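Local coordinates for protein afamin (Homo sapiens, PDB 6FAK) that carries hydrophobic molecules in body fluids, binding vitamin E and keeping lipidated Wnt proteins soluble and active, at residues Glu233-Asn244 with Asp259-Lys270; Arg308-Cys319 with Pro369-Glu377. All coordinates share one frame; numbering follows the deposited sequence.

Contact 1. Residues Glu233-Asn244 with Asp259-Lys270; sequences ELISLVEDVSSN and DTSKVMNHICSK
In the second albumin domain of afamin, within the region that forms the pocket for hydrophobic ligands, His-266 of helix 253-268 is held by Glu-233 and Asp-240 of helix 231-250. The two helices form an antiparallel pair, their local axes 8.9 Å apart at an angle of 162°, and the packing is knobs-into-holes: the imidazole fills a hole made by Glu-233, Ser-236, Leu-237 and Asp-240, while Val-263 fills the next one, among Leu-237, Asp-240, Val-241 and Asn-244. A polar knob needs its hydrogen-bonding atoms matched by its hole, as here. With CG anti to the backbone N (chi1 -168°), the ring meets two carboxylates at its edge, one at each nitrogen. His-266 NE2 donates to Glu-233 OE2 at 2.6 Å. His-266 ND1 gives an almost straight bond, 176° at the proton, to Asp-240 OD2. Both oxygens lie close to the ring plane although each carboxylate is turned steeply against it, so the two bonds fix the ring's rotation and would probably favour its protonated form. Over one face, Leu-237 CD1 makes a CH-pi contact, 4.0 Å from His-266 CG. A leucine in place of His-266 would probably leave both carboxylates without their shared donor, facing an apolar knob. Leu-237 CD1 also meets Ile-267 CG1 at 3.7 Å, and Val-241 packs on Val-263. Toward the other end, Thr-260 OG1 lies 3.1 Å from Asn-244 OD1, though its main partner is Cys-256 O, and a water donates to both Asp-240 O and Asp-259 O.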
loop_
_atom_site.group_PDB
_atom_site.type_symbol
_atom_site.label_atom_id
_atom_site.label_comp_id
_atom_site.label_asym_id
_atom_site.label_seq_id
_atom_site.Cartn_x
_atom_site.Cartn_y
_atom_site.Cartn_z
ATOM N N GLU A 233 -18.977 5.196 20.851
ATOM C CA GLU A 233 -19.320 5.219 19.433
ATOM C C GLU A 233 -18.073 4.892 18.555
ATOM O O GLU A 233 -18.202 4.154 17.609
ATOM C CB GLU A 233 -19.888 6.571 19.024
ATOM C CG GLU A 233 -20.524 6.589 17.658
ATOM C CD GLU A 233 -21.717 5.635 17.559
ATOM O OE1 GLU A 233 -22.713 5.827 18.300
ATOM O OE2 GLU A 233 -21.655 4.687 16.744
ATOM N N LEU A 234 -16.920 5.451 18.899
ATOM C CA LEU A 234 -15.636 5.109 18.260
ATOM C C LEU A 234 -15.324 3.601 18.336
ATOM O O LEU A 234 -14.972 2.952 17.320
ATOM C CB LEU A 234 -14.531 5.948 18.898
ATOM C CG LEU A 234 -13.062 5.936 18.450
ATOM C CD1 LEU A 234 -12.310 4.789 18.999
ATOM C CD2 LEU A 234 -12.967 5.940 16.953
ATOM N N ILE A 235 -15.468 3.017 19.518
ATOM C CA ILE A 235 -15.226 1.576 19.661
ATOM C C ILE A 235 -16.185 0.788 18.792
ATOM O O ILE A 235 -15.771 -0.119 18.095
ATOM C CB ILE A 235 -15.234 1.076 21.126
ATOM C CG1 ILE A 235 -14.050 1.669 21.875
ATOM C CG2 ILE A 235 -15.246 -0.444 21.213
ATOM C CD1 ILE A 235 -12.685 1.420 21.299
ATOM N N SER A 236 -17.430 1.200 18.742
ATOM C CA SER A 236 -18.403 0.559 17.886
ATOM C C SER A 236 -18.028 0.630 16.385
ATOM O O SER A 236 -18.128 -0.378 15.650
ATOM C CB SER A 236 -19.791 1.171 18.144
ATOM O OG SER A 236 -20.745 0.452 17.415
ATOM N N LEU A 237 -17.537 1.793 15.971
ATOM C CA LEU A 237 -17.112 2.022 14.595
ATOM C C LEU A 237 -15.862 1.192 14.274
ATOM O O LEU A 237 -15.765 0.613 13.196
ATOM C CB LEU A 237 -16.860 3.504 14.359
ATOM C CG LEU A 237 -16.479 4.010 12.984
ATOM C CD1 LEU A 237 -17.530 3.596 11.948
ATOM C CD2 LEU A 237 -16.274 5.512 13.007
ATOM N N VAL A 238 -14.928 1.152 15.214
ATOM C CA VAL A 238 -13.726 0.364 15.089
ATOM C C VAL A 238 -14.043 -1.116 14.869
ATOM O O VAL A 238 -13.357 -1.758 14.055
ATOM C CB VAL A 238 -12.777 0.543 16.269
ATOM C CG1 VAL A 238 -11.705 -0.562 16.332
ATOM C CG2 VAL A 238 -12.143 1.916 16.208
ATOM N N GLU A 239 -15.050 -1.649 15.565
ATOM C CA GLU A 239 -15.521 -3.024 15.320
ATOM C C GLU A 239 -15.987 -3.266 13.883
ATOM O O GLU A 239 -15.602 -4.285 13.279
ATOM C CB GLU A 239 -16.638 -3.432 16.307
ATOM C CG GLU A 239 -16.135 -3.605 17.721
ATOM C CD GLU A 239 -15.778 -5.043 18.033
ATOM O OE1 GLU A 239 -15.297 -5.779 17.134
ATOM O OE2 GLU A 239 -16.005 -5.460 19.187
ATOM N N ASP A 240 -16.752 -2.321 13.332
ATOM C CA ASP A 240 -17.173 -2.380 11.944
ATOM C C ASP A 240 -15.985 -2.288 10.966
ATOM O O ASP A 240 -15.915 -3.073 9.989
ATOM C CB ASP A 240 -18.207 -1.302 11.615
ATOM C CG ASP A 240 -19.596 -1.544 12.255
ATOM O OD1 ASP A 240 -19.893 -2.628 12.801
ATOM O OD2 ASP A 240 -20.419 -0.599 12.215
ATOM N N VAL A 241 -15.052 -1.369 11.231
ATOM C CA VAL A 241 -13.879 -1.241 10.409
ATOM C C VAL A 241 -13.008 -2.505 10.430
ATOM O O VAL A 241 -12.547 -2.933 9.354
ATOM C CB VAL A 241 -13.053 0.005 10.778
ATOM C CG1 VAL A 241 -11.811 0.076 9.945
ATOM C CG2 VAL A 241 -13.844 1.263 10.522
ATOM N N SER A 242 -12.777 -3.080 11.614
ATOM C CA SER A 242 -11.965 -4.277 11.726
ATOM C C SER A 242 -12.569 -5.465 10.932
ATOM O O SER A 242 -11.853 -6.140 10.190
ATOM C CB SER A 242 -11.701 -4.632 13.187
ATOM O OG SER A 242 -11.024 -5.852 13.297
ATOM N N SER A 243 -13.876 -5.689 11.067
ATOM C CA SER A 243 -14.595 -6.669 10.226
ATOM C C SER A 243 -14.442 -6.379 8.744
ATOM O O SER A 243 -14.199 -7.289 7.968
ATOM C CB SER A 243 -16.119 -6.724 10.611
ATOM O OG SER A 243 -16.166 -7.269 11.909
ATOM N N ASN A 244 -14.552 -5.110 8.361
ATOM C CA ASN A 244 -14.358 -4.667 7.005
ATOM C C ASN A 244 -12.972 -5.052 6.472
ATOM O O ASN A 244 -12.869 -5.630 5.375
ATOM C CB ASN A 244 -14.568 -3.146 6.954
ATOM C CG ASN A 244 -14.721 -2.592 5.562
ATOM O OD1 ASN A 244 -14.763 -3.317 4.555
ATOM N ND2 ASN A 244 -14.875 -1.265 5.506
ATOM N N ASP A 259 -19.432 -4.854 3.869
ATOM C CA ASP A 259 -18.856 -4.284 5.096
ATOM C C ASP A 259 -18.426 -2.837 4.922
ATOM O O ASP A 259 -18.529 -2.075 5.875
ATOM C CB ASP A 259 -17.685 -5.118 5.664
ATOM C CG ASP A 259 -18.105 -6.495 6.114
ATOM O OD1 ASP A 259 -19.310 -6.701 6.248
ATOM O OD2 ASP A 259 -17.239 -7.379 6.337
ATOM N N THR A 260 -17.904 -2.454 3.749
ATOM C CA THR A 260 -17.569 -1.062 3.491
ATOM C C THR A 260 -18.858 -0.193 3.566
ATOM O O THR A 260 -18.882 0.821 4.246
ATOM C CB THR A 260 -16.884 -0.907 2.121
ATOM O OG1 THR A 260 -15.638 -1.629 2.118
ATOM C CG2 THR A 260 -16.599 0.576 1.778
ATOM N N SER A 261 -19.927 -0.649 2.925
ATOM C CA SER A 261 -21.199 0.054 2.981
ATOM C C SER A 261 -21.729 0.181 4.432
ATOM O O SER A 261 -22.193 1.243 4.853
ATOM C CB SER A 261 -22.221 -0.622 2.069
ATOM O OG SER A 261 -23.495 -0.098 2.318
ATOM N N LYS A 262 -21.604 -0.873 5.213
ATOM C CA LYS A 262 -21.948 -0.798 6.642
ATOM C C LYS A 262 -21.158 0.300 7.395
ATOM O O LYS A 262 -21.736 1.055 8.169
ATOM C CB LYS A 262 -21.726 -2.155 7.306
ATOM C CG LYS A 262 -22.207 -2.257 8.761
ATOM C CD LYS A 262 -22.099 -3.687 9.271
ATOM C CE LYS A 262 -22.807 -3.864 10.608
ATOM N NZ LYS A 262 -22.513 -5.184 11.261
ATOM N N VAL A 263 -19.841 0.366 7.202
ATOM C CA VAL A 263 -19.019 1.368 7.849
ATOM C C VAL A 263 -19.511 2.809 7.463
ATOM O O VAL A 263 -19.731 3.668 8.352
ATOM C CB VAL A 263 -17.513 1.147 7.559
ATOM C CG1 VAL A 263 -16.670 2.342 7.929
ATOM C CG2 VAL A 263 -16.975 -0.095 8.286
ATOM N N MET A 264 -19.763 3.033 6.175
ATOM C CA MET A 264 -20.156 4.361 5.691
ATOM C C MET A 264 -21.534 4.754 6.215
ATOM O O MET A 264 -21.731 5.894 6.685
ATOM C CB MET A 264 -20.088 4.410 4.157
ATOM C CG MET A 264 -18.706 4.110 3.614
ATOM S SD MET A 264 -17.425 5.040 4.473
ATOM C CE MET A 264 -15.938 4.344 3.766
ATOM N N ASN A 265 -22.443 3.790 6.210
ATOM C CA ASN A 265 -23.747 3.955 6.834
ATOM C C ASN A 265 -23.664 4.223 8.338
ATOM O O ASN A 265 -24.373 5.107 8.827
ATOM C CB ASN A 265 -24.671 2.769 6.520
ATOM C CG ASN A 265 -25.032 2.689 5.010
ATOM O OD1 ASN A 265 -24.719 3.603 4.210
ATOM N ND2 ASN A 265 -25.672 1.584 4.614
ATOM N N HIS A 266 -22.837 3.475 9.067
ATOM C CA HIS A 266 -22.555 3.771 10.502
ATOM C C HIS A 266 -22.064 5.232 10.705
ATOM O O HIS A 266 -22.614 5.980 11.504
ATOM C CB HIS A 266 -21.530 2.782 11.052
ATOM C CG HIS A 266 -21.371 2.796 12.534
ATOM N ND1 HIS A 266 -21.010 1.669 13.231
ATOM C CD2 HIS A 266 -21.525 3.773 13.460
ATOM C CE1 HIS A 266 -20.954 1.943 14.519
ATOM N NE2 HIS A 266 -21.258 3.216 14.683
ATOM N N ILE A 267 -21.061 5.635 9.958
ATOM C CA ILE A 267 -20.552 6.997 9.986
ATOM C C ILE A 267 -21.684 8.006 9.669
ATOM O O ILE A 267 -22.021 8.841 10.511
ATOM C CB ILE A 267 -19.378 7.150 9.013
ATOM C CG1 ILE A 267 -18.156 6.370 9.563
ATOM C CG2 ILE A 267 -18.972 8.612 8.769
ATOM C CD1 ILE A 267 -16.987 6.276 8.617
ATOM N N CYS A 268 -22.283 7.883 8.489
ATOM C CA CYS A 268 -23.369 8.785 8.039
ATOM C C CYS A 268 -24.604 8.834 8.918
ATOM O O CYS A 268 -25.102 9.922 9.188
ATOM C CB CYS A 268 -23.793 8.450 6.612
ATOM S SG CYS A 268 -22.571 9.017 5.457
ATOM N N SER A 269 -25.074 7.688 9.402
ATOM C CA SER A 269 -26.265 7.668 10.250
ATOM C C SER A 269 -26.049 8.264 11.652
ATOM O O SER A 269 -26.987 8.275 12.470
ATOM C CB SER A 269 -26.903 6.269 10.325
ATOM O OG SER A 269 -26.516 5.561 11.483
ATOM N N LYS A 270 -24.828 8.734 11.935
ATOM C CA LYS A 270 -24.539 9.544 13.124
ATOM C C LYS A 270 -23.678 10.753 12.781
ATOM O O LYS A 270 -22.860 11.181 13.593
ATOM C CB LYS A 270 -23.873 8.684 14.184
ATOM C CG LYS A 270 -24.719 7.474 14.525
ATOM C CD LYS A 270 -24.186 6.715 15.713
ATOM C CE LYS A 270 -25.179 5.653 16.175
ATOM N NZ LYS A 270 -25.168 4.484 15.257
HETATM O O HOH W 1 -18.346 -3.414 8.525
HETATM O O HOH W 2 -15.249 -7.225 4.576
#

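Contact 2. Residues Arg308-Cys319 with Pro369-Glu377; sequences REGKFTDSENVC and PPGCYRYAE
The phenol ring of Tyr-373 is sandwiched between Val-318 and a proline of its own helical turn: Val-318 CB lies over one face, 4.0 Å from the centroid of the Tyr-373 ring in a CH-pi contact, and Pro-370 CA over the opposite face, while the carbonyl oxygens of Thr-313 and Ser-315 lie at the edge. CG stands between the backbone N and the carbonyl carbon (chi1 62°), which turns the ring across to 308-319. There Tyr-373 OH donates to Ser-315 O at 2.7 Å, in the carbonyl plane and on a lone pair, and a water that also accepts from Cys-319 N donates to the same hydroxyl. Cys-319 SG approaches the ring obliquely, 3.9 Å from Tyr-373 CE2.

The guanidinium of Arg-308 works through its edge. Arg-308 NH2 gives Glu-377 OE1 a bond of 2.7 Å on the syn side, tilted out of the carboxylate plane. Arg-308 NH1 reaches Asp-314 OD2 at 2.8 Å, so one cation draws together two acids from different segments. Thr-313 CG2 touches Ala-376 CB at 3.6 Å.

The contact thus ties the largely irregular 308-319 to the short helix 369-373 and the start of helix 376-417. Cys-319 bonds to Cys-364 and Cys-372 to Cys-363, the paired disulfides of adjacent cysteines characteristic of albumins, at and just past the end of helix 346-363, on which Val-318 and Ala-376 also pack.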
loop_
_atom_site.group_PDB
_atom_site.type_symbol
_atom_site.label_atom_id
_atom_site.label_comp_id
_atom_site.label_asym_id
_atom_site.label_seq_id
_atom_site.Cartn_x
_atom_site.Cartn_y
_atom_site.Cartn_z
ATOM N N ARG A 308 -3.285 17.771 26.598
ATOM C CA ARG A 308 -3.012 16.596 27.426
ATOM C C ARG A 308 -4.271 15.943 27.990
ATOM O O ARG A 308 -5.366 16.455 27.843
ATOM C CB ARG A 308 -2.024 16.949 28.540
ATOM C CG ARG A 308 -2.425 18.100 29.453
ATOM C CD ARG A 308 -1.195 18.670 30.147
ATOM N NE ARG A 308 -0.425 17.639 30.861
ATOM C CZ ARG A 308 -0.765 17.086 32.031
ATOM N NH1 ARG A 308 -1.893 17.432 32.642
ATOM N NH2 ARG A 308 0.023 16.168 32.588
ATOM N N GLU A 309 -4.092 14.761 28.570
ATOM C CA GLU A 309 -5.110 14.128 29.393
ATOM C C GLU A 309 -4.401 13.678 30.657
ATOM O O GLU A 309 -3.738 12.624 30.686
ATOM C CB GLU A 309 -5.810 12.967 28.662
ATOM C CG GLU A 309 -6.826 12.153 29.492
ATOM C CD GLU A 309 -7.917 12.979 30.169
ATOM O OE1 GLU A 309 -9.070 12.950 29.678
ATOM O OE2 GLU A 309 -7.632 13.651 31.194
ATOM N N GLY A 310 -4.526 14.502 31.698
ATOM C CA GLY A 310 -3.942 14.195 32.991
ATOM C C GLY A 310 -4.515 12.954 33.638
ATOM O O GLY A 310 -3.946 12.458 34.583
ATOM N N LYS A 311 -5.645 12.448 33.157
ATOM C CA LYS A 311 -6.170 11.166 33.609
ATOM C C LYS A 311 -5.163 9.990 33.428
ATOM O O LYS A 311 -5.272 8.982 34.165
ATOM C CB LYS A 311 -7.495 10.847 32.897
ATOM C CG LYS A 311 -8.372 9.836 33.618
ATOM C CD LYS A 311 -9.794 10.350 33.866
ATOM C CE LYS A 311 -9.848 11.373 34.992
ATOM N NZ LYS A 311 -11.213 11.938 35.185
ATOM N N PHE A 312 -4.214 10.123 32.474
ATOM C CA PHE A 312 -3.182 9.088 32.216
ATOM C C PHE A 312 -1.846 9.286 32.893
ATOM O O PHE A 312 -1.043 8.321 32.989
ATOM C CB PHE A 312 -3.012 8.885 30.696
ATOM C CG PHE A 312 -4.273 8.369 30.070
ATOM C CD1 PHE A 312 -4.691 7.085 30.328
ATOM C CD2 PHE A 312 -5.108 9.211 29.338
ATOM C CE1 PHE A 312 -5.875 6.609 29.802
ATOM C CE2 PHE A 312 -6.298 8.734 28.833
ATOM C CZ PHE A 312 -6.669 7.451 29.050
ATOM N N THR A 313 -1.593 10.503 33.366
ATOM C CA THR A 313 -0.381 10.814 34.126
ATOM C C THR A 313 -0.587 11.444 35.501
ATOM O O THR A 313 0.292 11.323 36.340
ATOM C CB THR A 313 0.486 11.780 33.318
ATOM O OG1 THR A 313 -0.228 13.015 33.141
ATOM C CG2 THR A 313 0.804 11.163 31.933
ATOM N N ASP A 314 -1.702 12.150 35.715
ATOM C CA ASP A 314 -1.947 12.892 36.975
ATOM C C ASP A 314 -2.890 12.204 37.940
ATOM O O ASP A 314 -2.975 12.610 39.072
ATOM C CB ASP A 314 -2.503 14.288 36.674
ATOM C CG ASP A 314 -1.624 15.071 35.701
ATOM O OD1 ASP A 314 -0.452 14.654 35.510
ATOM O OD2 ASP A 314 -2.100 16.094 35.120
ATOM N N SER A 315 -3.615 11.189 37.493
ATOM C CA SER A 315 -4.603 10.530 38.314
ATOM C C SER A 315 -3.892 9.459 39.104
ATOM O O SER A 315 -2.937 8.855 38.603
ATOM C CB SER A 315 -5.661 9.892 37.440
ATOM O OG SER A 315 -6.477 9.008 38.177
ATOM N N GLU A 316 -4.364 9.204 40.320
ATOM C CA GLU A 316 -3.907 8.063 41.086
ATOM C C GLU A 316 -4.706 6.794 40.786
ATOM O O GLU A 316 -4.609 5.826 41.516
ATOM C CB GLU A 316 -3.969 8.366 42.601
ATOM C CG GLU A 316 -2.681 8.937 43.151
ATOM C CD GLU A 316 -2.602 8.763 44.664
ATOM O OE1 GLU A 316 -1.499 8.490 45.180
ATOM O OE2 GLU A 316 -3.647 8.876 45.335
ATOM N N ASN A 317 -5.529 6.780 39.758
ATOM C CA ASN A 317 -6.260 5.565 39.418
ATOM C C ASN A 317 -5.683 4.821 38.217
ATOM O O ASN A 317 -6.296 3.877 37.743
ATOM C CB ASN A 317 -7.717 5.903 39.174
ATOM C CG ASN A 317 -8.402 6.397 40.421
ATOM O OD1 ASN A 317 -7.975 6.103 41.541
ATOM N ND2 ASN A 317 -9.484 7.138 40.238
ATOM N N VAL A 318 -4.511 5.210 37.737
ATOM C CA VAL A 318 -3.999 4.677 36.460
ATOM C C VAL A 318 -3.763 3.171 36.516
ATOM O O VAL A 318 -4.269 2.426 35.663
ATOM C CB VAL A 318 -2.727 5.405 36.020
ATOM C CG1 VAL A 318 -2.128 4.757 34.783
ATOM C CG2 VAL A 318 -3.030 6.881 35.682
ATOM N N CYS A 319 -3.005 2.710 37.517
ATOM C CA CYS A 319 -2.652 1.292 37.559
ATOM C C CYS A 319 -3.911 0.436 37.771
ATOM O O CYS A 319 -4.013 -0.634 37.184
ATOM C CB CYS A 319 -1.630 0.989 38.637
ATOM S SG CYS A 319 -0.015 1.744 38.362
ATOM N N PRO A 369 4.034 4.160 42.450
ATOM C CA PRO A 369 3.674 4.271 41.013
ATOM C C PRO A 369 3.289 5.674 40.487
ATOM O O PRO A 369 3.812 6.092 39.447
ATOM C CB PRO A 369 2.576 3.235 40.849
ATOM C CG PRO A 369 2.882 2.221 41.952
ATOM C CD PRO A 369 3.297 3.066 43.113
ATOM N N PRO A 370 2.451 6.432 41.217
ATOM C CA PRO A 370 2.093 7.795 40.748
ATOM C C PRO A 370 3.290 8.750 40.549
ATOM O O PRO A 370 3.258 9.615 39.665
ATOM C CB PRO A 370 1.203 8.315 41.883
ATOM C CG PRO A 370 0.553 7.060 42.357
ATOM C CD PRO A 370 1.715 6.117 42.444
ATOM N N GLY A 371 4.320 8.603 41.378
ATOM C CA GLY A 371 5.529 9.386 41.246
ATOM C C GLY A 371 6.349 9.017 40.020
ATOM O O GLY A 371 7.137 9.842 39.537
ATOM N N CYS A 372 6.170 7.787 39.520
ATOM C CA CYS A 372 6.896 7.252 38.385
ATOM C C CYS A 372 6.164 7.585 37.072
ATOM O O CYS A 372 6.789 8.045 36.106
ATOM C CB CYS A 372 7.060 5.729 38.600
ATOM S SG CYS A 372 7.851 4.761 37.321
ATOM N N TYR A 373 4.860 7.317 36.991
ATOM C CA TYR A 373 4.128 7.565 35.722
ATOM C C TYR A 373 3.727 9.012 35.440
ATOM O O TYR A 373 3.370 9.370 34.323
ATOM C CB TYR A 373 2.932 6.619 35.575
ATOM C CG TYR A 373 1.825 6.684 36.598
ATOM C CD1 TYR A 373 0.981 7.790 36.686
ATOM C CD2 TYR A 373 1.528 5.584 37.371
ATOM C CE1 TYR A 373 -0.086 7.820 37.567
ATOM C CE2 TYR A 373 0.474 5.593 38.257
ATOM C CZ TYR A 373 -0.347 6.713 38.341
ATOM O OH TYR A 373 -1.368 6.737 39.214
ATOM N N ARG A 374 3.814 9.843 36.470
ATOM C CA ARG A 374 3.692 11.283 36.377
ATOM C C ARG A 374 4.491 11.896 35.220
ATOM O O ARG A 374 4.033 12.851 34.612
ATOM C CB ARG A 374 4.122 11.878 37.731
ATOM C CG ARG A 374 4.490 13.357 37.775
ATOM C CD ARG A 374 5.010 13.737 39.152
ATOM N NE ARG A 374 3.979 14.354 39.964
ATOM C CZ ARG A 374 3.973 14.429 41.293
ATOM N NH1 ARG A 374 4.952 13.883 42.005
ATOM N NH2 ARG A 374 2.968 15.043 41.916
ATOM N N TYR A 375 5.649 11.316 34.923
ATOM C CA TYR A 375 6.568 11.777 33.880
ATOM C C TYR A 375 6.422 11.105 32.515
ATOM O O TYR A 375 7.331 11.176 31.677
ATOM C CB TYR A 375 7.997 11.596 34.388
ATOM C CG TYR A 375 8.212 12.363 35.658
ATOM C CD1 TYR A 375 8.267 13.738 35.629
ATOM C CD2 TYR A 375 8.218 11.720 36.902
ATOM C CE1 TYR A 375 8.400 14.462 36.783
ATOM C CE2 TYR A 375 8.382 12.441 38.064
ATOM C CZ TYR A 375 8.465 13.809 37.997
ATOM O OH TYR A 375 8.612 14.539 39.142
ATOM N N ALA A 376 5.289 10.470 32.251
ATOM C CA ALA A 376 5.081 9.836 30.962
ATOM C C ALA A 376 5.264 10.771 29.776
ATOM O O ALA A 376 5.868 10.396 28.766
ATOM C CB ALA A 376 3.706 9.220 30.894
ATOM N N GLU A 377 4.788 11.992 29.884
ATOM C CA GLU A 377 4.857 12.928 28.733
ATOM C C GLU A 377 6.304 13.275 28.356
ATOM O O GLU A 377 6.582 13.537 27.189
ATOM C CB GLU A 377 4.035 14.192 28.992
ATOM C CG GLU A 377 2.547 13.897 29.037
ATOM C CD GLU A 377 1.737 15.042 29.648
ATOM O OE1 GLU A 377 1.985 15.394 30.826
ATOM O OE2 GLU A 377 0.841 15.590 28.958
HETATM O O HOH W 3 0.817 10.979 38.937
HETATM O O HOH W 4 2.014 14.430 34.955
HETATM O O HOH W 5 -2.231 4.049 40.060
#

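How the contacts relate
Both contacts belong to the second albumin domain and follow one another along the chain, contact 1 closing before contact 2 opens. Their centres lie 32 Å apart and their nearest atoms about 12 Å, so they do not touch. Only contact 1 falls within the region that forms the pocket for hydrophobic ligands; contact 2 lies later in the domain, and its centre is about 37 Å from the centre of the chain, that of contact 1 about 22 Å. In each, an aromatic or cationic group from one segment is fixed by oxygens of the other, but contact 1 joins two regular helices, whereas contact 2 fastens irregular chain to a short helix and the start of the long helix 376-417.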